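Local coordinates for macrolide export ATP-binding/permease protein MacB (Actinobacillus actinomycetemcomitans, PDB 3FTJ) that probably forms the ATP-driven inner-membrane pump of the tripartite macrolide efflux system MacAB-TdeA, here represented by its periplasmic region, at residues G92-E97 with V106-E111; S59-V64 with I129-P134; D101-V106 with P159-L164. One frame throughout, in Å; residues are numbered along the deposited sequence.

Interaction 1 (G92-E97 with V106-E111); sequences GRLLTE and VVVLDE
Leu95 fits against Val106 and Val108, one methyl for each valine. Its CD1 lies 3.5 Å from CG2 of Val106, and its CD2 is equally close, 3.5 Å, to CG2 of Val108; both pairs are tighter than ordinary van der Waals contact. The fork is brought there by a leucine CG set beside its own backbone N and anti to the carbonyl carbon (chi1 -70°). The side chains of Leu95 and Val106 pass each other running in opposite directions, whereas Leu95 meets Val108 at a slant. The two valines, alternate residues of one strand, point the same way, toward the loop. CG2 of Val108 also sits 3.9 Å from the carbonyl O of Arg93.

Packing thins away from this buried trio. Leu94 directs its CB away from the strand, and its CD2 reaches CG1 of Val108 only at 4.4 Å. At the partly exposed border, the extended Arg93 side chain runs alongside the loop until its NH2 is 4.4 Å from CG1 of Val106, an oblique approach to the guanidinium. The charge itself is held within the loop and the following helix: Arg93 NH1 makes a salt bridge with Asp99 and a weak, bent bond (2.9 Å, 122°) to the carbonyl O of Leu94.

Thr96 is the N-cap of helix 97-102, and Asp110 that of helix 111-118. Phe82 of helix 81-85 covers Leu94, Leu95 and Val108, and Pro159 supports Leu95, so the loop 92-97 lies against the strand of the sheet that is flanked by 133-141 and 155-159.

Interaction 2 (S59-V64 with I129-P134); sequences SGILVV and IFNKRP
Val63 and Ile129 form a hydrogen-bonded antiparallel pair: Val63 N gives to Ile129 O at 2.8 Å, and Ile129 N returns a bond of 2.9 Å to Val63 O. Leu62 and Phe130 are the neighbouring non-hydrogen-bonded pair; the CA-H of Leu62 points to Ile129 O, with CA 3.2 Å away. A third backbone bond, Asn131 N to Ile61 O at 3.0 Å, carries the pairing into the turn. All three N-H groups lie in the plane of the carbonyl they address. Ile61 O also accepts the CA-H of Phe130, so it bridges strand end and turn.

The Phe130 side chain starts with CB on the same sheet face as Leu62. CG then stands opposite the backbone N (chi1 -176°), which carries the ring along the partner strand toward Gly60. The far end of the ring does the touching: CE1 and CZ each lie 3.5 Å from Gly60 N, an oblique approach, and CZ also reaches the carbonyl C of Ser59 at 4.0 Å. This ring end rests on the bare backbone of Gly60, CE1 and CZ of Phe130 each also 3.7 Å from the glycine CA. On the opposite face, the one carrying Val63 and Ile129, these two partly exposed residues meet CB to CB at 4.2 Å.

Residues Phe130 to Arg133 form a type I' turn, the tight connection of a beta hairpin, closed by paired backbone bonds between its end residues. On its other edge, strand 49-64 pairs with strand 67-77, whose Leu74 touches Phe130 and whose Ala72 touches Leu62; Ile117 of helix 111-118 packs against Leu62 on the face of Leu62 and Phe130.

Interaction 3 (D101-V106 with P159-L164); sequences DQSNQV and PYSTVL
Thr162, in the first turn of its helix, grips the loop of Ser103 and Asn104 with both branches. Its hydroxyl OG1 donates to Asn104 O at 2.8 Å, coming from well above the carbonyl plane, 53° out of it, rather than along a lone pair. OG1 takes this place by lying beside its own backbone N (chi1 -49°), which puts the methyl CG2 of Thr162 anti to that N and also near Asn104 O, at 3.3 Å. CG2 also meets CG of Gln105 at 3.8 Å, the two side chains crossing at about a right angle. Next to them the Pro159 ring closes in with CD, 3.7 Å from both Asn104 O and Val106 O. Ser161 adds a nonbonded touch, with its CB 3.5 Å from OG of Ser103.

A second shell holds these groups in place. Ser103 OG is hydrogen-bonded to Asn165 one helical turn beyond Ser161, and Ser161 OG to the carbonyl O of Val100 in the facing helix, so the serines are tied across the interface through different partners. Gln105 stretches out to the carbonyl O of Pro134. Its backbone centres an inverse gamma turn, in which Val106 N makes a weak bond back to Asn104 O, giving that oxygen a second donor beside Thr162 OG1.

Ser103 is the first residue to leave helical phi/psi after helix 97-102, in a Schellman motif with positive phi and two bonds back into the last turn; Pro159 takes the N-cap position of helix 160-168. The arrangement is thus a helix C-terminus docked on the first turn of another helix, at the point where the chain turns from helix 97-102 into strand 106-110 of the MacB periplasmic core domain.

How the interactions relate
Interaction 1 is the most buried and is mainly apolar packing, with no polar bond between its segments; interaction 2 is an antiparallel strand pairing held by backbone hydrogen bonds, open to the surface at its turn; and interaction 3 is a mixed helix-end contact resting on a threonine hydroxyl. Interactions 1 and 3 share Val106 and touch where Leu95 CD1 lies 3.7 Å from Pro159 CG, so one strand start serves both. Interaction 2 reaches interaction 3 through Gln105, whose amide probably bonds to Pro134 O. Interactions 1 and 2 do not touch, their centres about 17 Å apart, yet strands 106-110 and 133-141 join them as neighbours in one sheet.

Interaction 1 (G92-E97 with V106-E111)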
loop_
_atom_site.group_PDB
_atom_site.type_symbol
_atom_site.label_atom_id
_atom_site.label_comp_id
_atom_site.label_asym_id
_atom_site.label_seq_id
_atom_site.Cartn_x
_atom_site.Cartn_y
_atom_site.Cartn_z
ATOM N N GLY A 92 10.496 9.390 -15.030
ATOM C CA GLY A 92 9.986 8.204 -15.700
ATOM C C GLY A 92 8.471 8.129 -15.675
ATOM O O GLY A 92 7.791 9.097 -16.016
ATOM N N ARG A 93 7.934 6.979 -15.280
ATOM C CA ARG A 93 6.489 6.786 -15.236
ATOM C C ARG A 93 6.060 5.955 -14.020
ATOM O O ARG A 93 6.890 5.316 -13.368
ATOM C CB ARG A 93 6.003 6.104 -16.514
ATOM C CG ARG A 93 6.302 4.606 -16.569
ATOM C CD ARG A 93 5.761 3.968 -17.837
ATOM N NE ARG A 93 6.057 2.537 -17.940
ATOM C CZ ARG A 93 5.329 1.572 -17.381
ATOM N NH1 ARG A 93 4.263 1.878 -16.653
ATOM N NH2 ARG A 93 5.671 0.296 -17.543
ATOM N N LEU A 94 4.762 5.974 -13.728
ATOM C CA LEU A 94 4.178 5.164 -12.664
ATOM C C LEU A 94 3.585 3.882 -13.245
ATOM O O LEU A 94 3.549 3.705 -14.468
ATOM C CB LEU A 94 3.075 5.940 -11.935
ATOM C CG LEU A 94 3.446 7.262 -11.264
ATOM C CD1 LEU A 94 2.237 7.829 -10.534
ATOM C CD2 LEU A 94 4.612 7.078 -10.305
ATOM N N LEU A 95 3.116 2.994 -12.370
ATOM C CA LEU A 95 2.462 1.769 -12.818
ATOM C C LEU A 95 1.186 2.113 -13.557
ATOM O O LEU A 95 0.538 3.124 -13.257
ATOM C CB LEU A 95 2.103 0.850 -11.647
ATOM C CG LEU A 95 3.174 0.115 -10.836
ATOM C CD1 LEU A 95 4.143 -0.632 -11.741
ATOM C CD2 LEU A 95 3.912 1.081 -9.971
ATOM N N THR A 96 0.828 1.252 -14.506
ATOM C CA THR A 96 -0.412 1.367 -15.258
ATOM C C THR A 96 -1.281 0.137 -15.020
ATOM O O THR A 96 -0.838 -0.853 -14.426
ATOM C CB THR A 96 -0.142 1.453 -16.771
ATOM O OG1 THR A 96 0.591 0.297 -17.190
ATOM C CG2 THR A 96 0.652 2.700 -17.111
ATOM N N GLU A 97 -2.519 0.197 -15.496
ATOM C CA GLU A 97 -3.424 -0.941 -15.401
ATOM C C GLU A 97 -2.837 -2.128 -16.148
ATOM O O GLU A 97 -3.045 -3.284 -15.767
ATOM C CB GLU A 97 -4.798 -0.574 -15.967
ATOM C CG GLU A 97 -5.763 -1.737 -16.084
ATOM C CD GLU A 97 -7.064 -1.336 -16.767
ATOM O OE1 GLU A 97 -7.635 -0.294 -16.388
ATOM O OE2 GLU A 97 -7.515 -2.062 -17.679
ATOM N N VAL A 106 8.145 -4.737 -13.118
ATOM C CA VAL A 106 8.624 -3.369 -13.178
ATOM C C VAL A 106 8.563 -2.795 -11.782
ATOM O O VAL A 106 7.739 -3.212 -10.967
ATOM C CB VAL A 106 7.768 -2.490 -14.132
ATOM C CG1 VAL A 106 7.919 -2.962 -15.587
ATOM C CG2 VAL A 106 6.310 -2.500 -13.706
ATOM N N VAL A 107 9.433 -1.840 -11.498
ATOM C CA VAL A 107 9.455 -1.264 -10.173
ATOM C C VAL A 107 9.538 0.250 -10.222
ATOM O O VAL A 107 10.163 0.830 -11.118
ATOM C CB VAL A 107 10.607 -1.877 -9.318
ATOM C CG1 VAL A 107 11.954 -1.622 -9.955
ATOM C CG2 VAL A 107 10.564 -1.325 -7.917
ATOM N N VAL A 108 8.875 0.890 -9.269
ATOM C CA VAL A 108 8.992 2.329 -9.091
ATOM C C VAL A 108 9.800 2.590 -7.820
ATOM O O VAL A 108 9.476 2.068 -6.756
ATOM C CB VAL A 108 7.603 3.008 -9.019
ATOM C CG1 VAL A 108 7.737 4.471 -8.636
ATOM C CG2 VAL A 108 6.866 2.863 -10.359
ATOM N N LEU A 109 10.863 3.384 -7.932
ATOM C CA LEU A 109 11.738 3.640 -6.796
ATOM C C LEU A 109 11.308 4.826 -5.939
ATOM O O LEU A 109 10.707 5.792 -6.412
ATOM C CB LEU A 109 13.180 3.844 -7.252
ATOM C CG LEU A 109 13.850 2.683 -7.980
ATOM C CD1 LEU A 109 15.326 3.002 -8.169
ATOM C CD2 LEU A 109 13.676 1.395 -7.204
ATOM N N ASP A 110 11.628 4.716 -4.661
ATOM C CA ASP A 110 11.541 5.809 -3.711
ATOM C C ASP A 110 12.673 6.793 -4.014
ATOM O O ASP A 110 13.704 6.413 -4.563
ATOM C CB ASP A 110 11.730 5.213 -2.316
ATOM C CG ASP A 110 11.527 6.200 -1.225
ATOM O OD1 ASP A 110 10.560 6.026 -0.448
ATOM O OD2 ASP A 110 12.339 7.145 -1.137
ATOM N N GLU A 111 12.480 8.058 -3.661
ATOM C CA GLU A 111 13.512 9.069 -3.842
ATOM C C GLU A 111 14.813 8.613 -3.189
ATOM O O GLU A 111 15.879 8.602 -3.816
ATOM C CB GLU A 111 13.057 10.387 -3.216
ATOM C CG GLU A 111 13.779 11.608 -3.719
ATOM C CD GLU A 111 13.194 12.127 -5.015
ATOM O OE1 GLU A 111 12.964 11.303 -5.928
ATOM O OE2 GLU A 111 12.969 13.356 -5.124
#

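Interaction 2 (S59-V64 with I129-P134)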
loop_
_atom_site.group_PDB
_atom_site.type_symbol
_atom_site.label_atom_id
_atom_site.label_comp_id
_atom_site.label_asym_id
_atom_site.label_seq_id
_atom_site.Cartn_x
_atom_site.Cartn_y
_atom_site.Cartn_z
ATOM N N SER A 59 10.612 -8.051 2.638
ATOM C CA SER A 59 11.879 -7.376 2.873
ATOM C C SER A 59 12.985 -8.371 2.574
ATOM O O SER A 59 13.015 -9.458 3.146
ATOM C CB SER A 59 11.949 -6.921 4.325
ATOM O OG SER A 59 13.196 -6.334 4.615
ATOM N N GLY A 60 13.881 -8.021 1.662
ATOM C CA GLY A 60 14.854 -8.987 1.189
ATOM C C GLY A 60 16.123 -8.359 0.650
ATOM O O GLY A 60 16.443 -7.215 0.973
ATOM N N ILE A 61 16.843 -9.115 -0.176
ATOM C CA ILE A 61 18.134 -8.684 -0.680
ATOM C C ILE A 61 18.006 -8.189 -2.103
ATOM O O ILE A 61 17.500 -8.898 -2.974
ATOM C CB ILE A 61 19.189 -9.819 -0.596
ATOM C CG1 ILE A 61 19.613 -10.044 0.853
ATOM C CG2 ILE A 61 20.430 -9.461 -1.389
ATOM C CD1 ILE A 61 18.528 -10.561 1.741
ATOM N N LEU A 62 18.452 -6.958 -2.326
ATOM C CA LEU A 62 18.371 -6.333 -3.640
ATOM C C LEU A 62 19.763 -6.228 -4.237
ATOM O O LEU A 62 20.638 -5.565 -3.670
ATOM C CB LEU A 62 17.778 -4.927 -3.507
ATOM C CG LEU A 62 17.174 -4.240 -4.733
ATOM C CD1 LEU A 62 17.105 -2.744 -4.515
ATOM C CD2 LEU A 62 17.980 -4.530 -5.960
ATOM N N VAL A 63 19.971 -6.875 -5.378
ATOM C CA VAL A 63 21.224 -6.734 -6.113
ATOM C C VAL A 63 21.055 -5.717 -7.246
ATOM O O VAL A 63 20.065 -5.748 -7.997
ATOM C CB VAL A 63 21.705 -8.078 -6.698
ATOM C CG1 VAL A 63 22.851 -7.853 -7.688
ATOM C CG2 VAL A 63 22.112 -9.034 -5.588
ATOM N N VAL A 64 22.005 -4.792 -7.346
ATOM C CA VAL A 64 21.993 -3.811 -8.421
ATOM C C VAL A 64 23.394 -3.710 -8.982
ATOM O O VAL A 64 24.304 -3.217 -8.312
ATOM C CB VAL A 64 21.577 -2.434 -7.925
ATOM C CG1 VAL A 64 21.449 -1.461 -9.105
ATOM C CG2 VAL A 64 20.269 -2.529 -7.129
ATOM N N ILE A 129 17.476 -6.657 -8.821
ATOM C CA ILE A 129 17.122 -8.040 -8.549
ATOM C C ILE A 129 16.735 -8.220 -7.088
ATOM O O ILE A 129 17.562 -8.053 -6.185
ATOM C CB ILE A 129 18.290 -8.986 -8.896
ATOM C CG1 ILE A 129 18.735 -8.772 -10.339
ATOM C CG2 ILE A 129 17.897 -10.429 -8.680
ATOM C CD1 ILE A 129 19.805 -9.746 -10.781
ATOM N N PHE A 130 15.470 -8.550 -6.858
ATOM C CA PHE A 130 14.979 -8.795 -5.507
ATOM C C PHE A 130 14.847 -10.303 -5.248
ATOM O O PHE A 130 14.111 -11.007 -5.951
ATOM C CB PHE A 130 13.642 -8.085 -5.292
ATOM C CG PHE A 130 13.108 -8.201 -3.891
ATOM C CD1 PHE A 130 13.476 -7.293 -2.917
ATOM C CD2 PHE A 130 12.246 -9.225 -3.553
ATOM C CE1 PHE A 130 12.988 -7.405 -1.632
ATOM C CE2 PHE A 130 11.755 -9.340 -2.266
ATOM C CZ PHE A 130 12.126 -8.424 -1.310
ATOM N N ASN A 131 15.572 -10.796 -4.244
ATOM C CA ASN A 131 15.585 -12.229 -3.944
ATOM C C ASN A 131 15.640 -13.085 -5.214
ATOM O O ASN A 131 14.850 -14.027 -5.383
ATOM C CB ASN A 131 14.381 -12.621 -3.075
ATOM C CG ASN A 131 14.585 -12.276 -1.599
ATOM O OD1 ASN A 131 13.700 -12.497 -0.773
ATOM N ND2 ASN A 131 15.757 -11.740 -1.265
ATOM N N LYS A 132 16.561 -12.719 -6.106
ATOM C CA LYS A 132 16.841 -13.456 -7.343
ATOM C C LYS A 132 15.920 -13.125 -8.528
ATOM O O LYS A 132 16.161 -13.583 -9.640
ATOM C CB LYS A 132 16.855 -14.966 -7.093
ATOM C CG LYS A 132 17.931 -15.413 -6.119
ATOM C CD LYS A 132 17.834 -16.903 -5.867
ATOM C CE LYS A 132 18.254 -17.692 -7.086
ATOM N NZ LYS A 132 18.259 -19.151 -6.787
ATOM N N ARG A 133 14.878 -12.335 -8.289
ATOM C CA ARG A 133 13.921 -11.997 -9.339
ATOM C C ARG A 133 14.194 -10.600 -9.908
ATOM O O ARG A 133 14.178 -9.620 -9.173
ATOM C CB ARG A 133 12.495 -12.086 -8.785
ATOM C CG ARG A 133 11.433 -11.468 -9.680
ATOM C CD ARG A 133 10.951 -12.453 -10.708
ATOM N NE ARG A 133 10.440 -13.665 -10.073
ATOM C CZ ARG A 133 9.939 -14.697 -10.741
ATOM N NH1 ARG A 133 9.878 -14.660 -12.065
ATOM N NH2 ARG A 133 9.497 -15.761 -10.091
ATOM N N PRO A 134 14.453 -10.508 -11.224
ATOM C CA PRO A 134 14.775 -9.227 -11.858
ATOM C C PRO A 134 13.561 -8.341 -12.144
ATOM O O PRO A 134 12.575 -8.811 -12.710
ATOM C CB PRO A 134 15.427 -9.674 -13.170
ATOM C CG PRO A 134 14.660 -10.881 -13.518
ATOM C CD PRO A 134 14.624 -11.616 -12.178
#

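Interaction 3 (D101-V106 with P159-L164)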
loop_
_atom_site.group_PDB
_atom_site.type_symbol
_atom_site.label_atom_id
_atom_site.label_comp_id
_atom_site.label_asym_id
_atom_site.label_seq_id
_atom_site.Cartn_x
_atom_site.Cartn_y
_atom_site.Cartn_z
ATOM N N ASP A 101 -2.381 -5.845 -14.833
ATOM C CA ASP A 101 -3.021 -6.930 -15.576
ATOM C C ASP A 101 -2.039 -7.994 -16.083
ATOM O O ASP A 101 -2.358 -9.184 -16.097
ATOM C CB ASP A 101 -3.809 -6.367 -16.762
ATOM C CG ASP A 101 -5.169 -5.816 -16.361
ATOM O OD1 ASP A 101 -5.818 -6.400 -15.470
ATOM O OD2 ASP A 101 -5.593 -4.797 -16.945
ATOM N N GLN A 102 -0.859 -7.562 -16.514
ATOM C CA GLN A 102 0.125 -8.476 -17.088
ATOM C C GLN A 102 1.183 -8.905 -16.060
ATOM O O GLN A 102 2.127 -9.610 -16.392
ATOM C CB GLN A 102 0.805 -7.837 -18.304
ATOM C CG GLN A 102 -0.162 -7.419 -19.403
ATOM C CD GLN A 102 -0.962 -8.591 -19.943
ATOM O OE1 GLN A 102 -0.403 -9.527 -20.514
ATOM N NE2 GLN A 102 -2.278 -8.548 -19.762
ATOM N N SER A 103 1.017 -8.481 -14.812
ATOM C CA SER A 103 1.974 -8.842 -13.771
ATOM C C SER A 103 3.403 -8.574 -14.244
ATOM O O SER A 103 4.255 -9.453 -14.189
ATOM C CB SER A 103 1.818 -10.319 -13.392
ATOM O OG SER A 103 0.545 -10.559 -12.802
ATOM N N ASN A 104 3.651 -7.358 -14.715
ATOM C CA ASN A 104 4.963 -6.989 -15.227
ATOM C C ASN A 104 5.962 -6.821 -14.092
ATOM O O ASN A 104 5.633 -6.271 -13.031
ATOM C CB ASN A 104 4.886 -5.688 -16.036
ATOM C CG ASN A 104 4.339 -5.894 -17.441
ATOM O OD1 ASN A 104 3.949 -4.938 -18.110
ATOM N ND2 ASN A 104 4.303 -7.138 -17.889
ATOM N N GLN A 105 7.186 -7.289 -14.321
ATOM C CA GLN A 105 8.258 -7.121 -13.346
ATOM C C GLN A 105 8.890 -5.754 -13.526
ATOM O O GLN A 105 9.995 -5.614 -14.057
ATOM C CB GLN A 105 9.288 -8.242 -13.469
ATOM C CG GLN A 105 8.731 -9.580 -13.009
ATOM C CD GLN A 105 9.547 -10.771 -13.493
ATOM O OE1 GLN A 105 8.993 -11.818 -13.802
ATOM N NE2 GLN A 105 10.863 -10.613 -13.558
ATOM N N VAL A 106 8.145 -4.737 -13.118
ATOM C CA VAL A 106 8.624 -3.369 -13.178
ATOM C C VAL A 106 8.563 -2.795 -11.782
ATOM O O VAL A 106 7.739 -3.212 -10.967
ATOM C CB VAL A 106 7.768 -2.490 -14.132
ATOM C CG1 VAL A 106 7.919 -2.962 -15.587
ATOM C CG2 VAL A 106 6.310 -2.500 -13.706
ATOM N N PRO A 159 3.610 -3.910 -9.013
ATOM C CA PRO A 159 2.181 -4.250 -8.971
ATOM C C PRO A 159 1.909 -5.374 -7.987
ATOM O O PRO A 159 2.695 -6.329 -7.932
ATOM C CB PRO A 159 1.890 -4.732 -10.400
ATOM C CG PRO A 159 2.957 -4.093 -11.245
ATOM C CD PRO A 159 4.177 -4.076 -10.363
ATOM N N TYR A 160 0.820 -5.267 -7.226
ATOM C CA TYR A 160 0.443 -6.314 -6.275
ATOM C C TYR A 160 0.386 -7.679 -6.956
ATOM O O TYR A 160 0.725 -8.693 -6.348
ATOM C CB TYR A 160 -0.902 -6.010 -5.590
ATOM C CG TYR A 160 -2.124 -6.077 -6.505
ATOM C CD1 TYR A 160 -2.685 -7.293 -6.862
ATOM C CD2 TYR A 160 -2.706 -4.916 -7.011
ATOM C CE1 TYR A 160 -3.801 -7.359 -7.713
ATOM C CE2 TYR A 160 -3.819 -4.965 -7.855
ATOM C CZ TYR A 160 -4.360 -6.193 -8.203
ATOM O OH TYR A 160 -5.463 -6.255 -9.030
ATOM N N SER A 161 -0.044 -7.696 -8.218
ATOM C CA SER A 161 -0.189 -8.940 -8.969
ATOM C C SER A 161 1.165 -9.610 -9.214
ATOM O O SER A 161 1.324 -10.816 -9.010
ATOM C CB SER A 161 -0.901 -8.673 -10.297
ATOM O OG SER A 161 -0.275 -7.606 -10.994
ATOM N N THR A 162 2.135 -8.817 -9.649
ATOM C CA THR A 162 3.505 -9.291 -9.850
ATOM C C THR A 162 4.114 -9.857 -8.575
ATOM O O THR A 162 4.744 -10.912 -8.589
ATOM C CB THR A 162 4.403 -8.149 -10.327
ATOM O OG1 THR A 162 3.761 -7.474 -11.413
ATOM C CG2 THR A 162 5.753 -8.685 -10.792
ATOM N N VAL A 163 3.915 -9.156 -7.468
ATOM C CA VAL A 163 4.501 -9.564 -6.201
ATOM C C VAL A 163 3.843 -10.836 -5.668
ATOM O O VAL A 163 4.518 -11.742 -5.191
ATOM C CB VAL A 163 4.439 -8.421 -5.173
ATOM C CG1 VAL A 163 4.865 -8.900 -3.805
ATOM C CG2 VAL A 163 5.333 -7.306 -5.627
ATOM N N LEU A 164 2.523 -10.910 -5.780
ATOM C CA LEU A 164 1.790 -12.081 -5.336
ATOM C C LEU A 164 2.126 -13.269 -6.231
ATOM O O LEU A 164 2.412 -14.351 -5.748
ATOM C CB LEU A 164 0.277 -11.817 -5.368
ATOM C CG LEU A 164 -0.289 -10.871 -4.305
ATOM C CD1 LEU A 164 -1.722 -10.503 -4.631
ATOM C CD2 LEU A 164 -0.189 -11.496 -2.907
#